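Local coordinates for GAF domain-containing protein (Thermoplasma acidophilum, PDB 4MN7) that probably reduces free methionine-R-sulfoxide to methionine, as a type II enzyme of the GAF-domain family of reductases, at residues 16-19 and 20-24. The protein carries 1 engineered substitution. Residues are numbered along the deposited sequence; the frame is centred on the assembly and turned at random.
Sequences QYLK and EKNPK
Glu20 N and Lys21 N make i to i+4 backbone bonds to Gln16 O and Tyr17 O near the C-terminal end of the helix. Glu20 N lies 2.8 Å from Gln16 O, in a nearly straight bond with an N-H...O angle of 166°. Lys21 N is likewise 2.8 Å from Tyr17 O. The chain then leaves the helical course at Asn22, whose backbone is extended, and at Leu18 O its side chain supplies a bond. Asn22 ND2 donates to Leu18 O over 2.9 Å, and the acceptor lies almost in the plane of the side-chain amide. With CG set beside the backbone N and anti to the carbonyl carbon (chi1 -63°), the amide folds back over the preceding turn. Replacing Asn22 by an alanine is likely to leave Leu18 O without this side-chain donor and the turn out of helix 2-21 less firmly held. Lys19 O and Asn22 O, both acceptors, approach to 3.1 Å across that turn.

This is the C-terminal end of the long N-terminal helix of the GAF domain, which packs beside helix 118-136 against the antiparallel sheet. Leu18 faces inward onto Leu124, Ile127 and Val28, while the ammonium of Lys19 reaches the backbone O of Asp26, just past the turn.

On another side of the helix, Lys21 crosses Tyr17 at about a right angle, and its CG sits 3.7 Å from the centroid of the Tyr17 ring, only 14° off the normal, a CH-pi contact over one face. Tyr17 has CG anti to the backbone N, which brings the ring alongside the following turn. Phe6 of the second subunit meets the same ring edge-to-face, and Met1 of that subunit packs on Tyr17, Leu18 and Asn22, placing this helix end at the dimer interface.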
# COMPACT_ATOMS: atom_id res chain seq x y z
N GLN A 16 0.37 0.09 11.42
CA GLN A 16 -0.31 -0.78 12.36
C GLN A 16 0.27 -2.20 12.28
O GLN A 16 0.61 -2.77 13.30
CB GLN A 16 -1.84 -0.75 12.07
CG GLN A 16 -2.77 -1.49 13.03
CD GLN A 16 -2.57 -1.12 14.51
OE1 GLN A 16 -2.32 -2.00 15.32
NE2 GLN A 16 -2.68 0.16 14.85
N TYR A 17 0.34 -2.77 11.08
CA TYR A 17 1.03 -4.02 10.92
C TYR A 17 2.44 -3.98 11.50
O TYR A 17 2.87 -4.87 12.26
CB TYR A 17 1.05 -4.42 9.42
CG TYR A 17 1.76 -5.72 9.15
CD1 TYR A 17 3.13 -5.73 9.00
CD2 TYR A 17 1.08 -6.96 9.04
CE1 TYR A 17 3.83 -6.89 8.74
CE2 TYR A 17 1.79 -8.17 8.79
CZ TYR A 17 3.17 -8.11 8.64
OH TYR A 17 4.01 -9.17 8.34
N LEU A 18 3.21 -2.97 11.17
CA LEU A 18 4.59 -2.94 11.69
C LEU A 18 4.67 -2.96 13.23
O LEU A 18 5.55 -3.58 13.82
CB LEU A 18 5.38 -1.74 11.10
CG LEU A 18 5.69 -1.97 9.62
CD1 LEU A 18 6.12 -0.68 8.94
CD2 LEU A 18 6.74 -3.06 9.39
N LYS A 19 3.77 -2.22 13.86
CA LYS A 19 3.79 -2.10 15.31
C LYS A 19 3.21 -3.34 15.98
O LYS A 19 3.82 -3.90 16.86
CB LYS A 19 3.04 -0.84 15.73
CG LYS A 19 3.19 -0.56 17.20
CD LYS A 19 2.41 0.66 17.63
CE LYS A 19 2.00 0.57 19.08
NZ LYS A 19 3.25 0.50 19.87
N GLU A 20 2.07 -3.81 15.51
CA GLU A 20 1.50 -5.09 16.02
C GLU A 20 2.37 -6.30 15.77
O GLU A 20 2.36 -7.21 16.56
CB GLU A 20 0.23 -5.47 15.30
CG GLU A 20 -1.10 -4.89 15.69
CD GLU A 20 -2.16 -5.51 14.75
OE1 GLU A 20 -2.00 -6.71 14.38
OE2 GLU A 20 -3.12 -4.81 14.34
N LYS A 21 3.06 -6.40 14.65
CA LYS A 21 3.77 -7.66 14.40
C LYS A 21 5.15 -7.73 14.92
O LYS A 21 5.77 -8.77 14.81
CB LYS A 21 3.79 -8.03 12.92
CG LYS A 21 2.40 -8.23 12.34
CD LYS A 21 1.64 -9.38 12.97
CE LYS A 21 0.16 -9.30 12.58
NZ LYS A 21 -0.40 -10.68 12.62
N ASN A 22 5.65 -6.65 15.48
CA ASN A 22 7.04 -6.65 15.93
C ASN A 22 7.05 -6.14 17.35
O ASN A 22 6.66 -5.01 17.61
CB ASN A 22 7.94 -5.77 15.04
CG ASN A 22 8.00 -6.28 13.66
OD1 ASN A 22 8.86 -7.04 13.33
ND2 ASN A 22 7.13 -5.78 12.80
N PRO A 23 7.46 -7.00 18.28
CA PRO A 23 7.38 -6.65 19.70
C PRO A 23 8.25 -5.47 20.14
O PRO A 23 7.90 -4.81 21.09
CB PRO A 23 7.84 -7.93 20.39
CG PRO A 23 7.57 -9.02 19.37
CD PRO A 23 7.98 -8.37 18.09
N LYS A 24 9.36 -5.24 19.48
CA LYS A 24 10.25 -4.13 19.83
C LYS A 24 9.88 -2.80 19.15
O LYS A 24 10.48 -1.77 19.42
CB LYS A 24 11.68 -4.48 19.44
CG LYS A 24 12.16 -5.78 20.02
CD LYS A 24 13.64 -5.90 19.86
CE LYS A 24 14.17 -7.04 20.71
NZ LYS A 24 15.47 -7.47 20.15
O HOH W 1 5.21 -3.49 18.82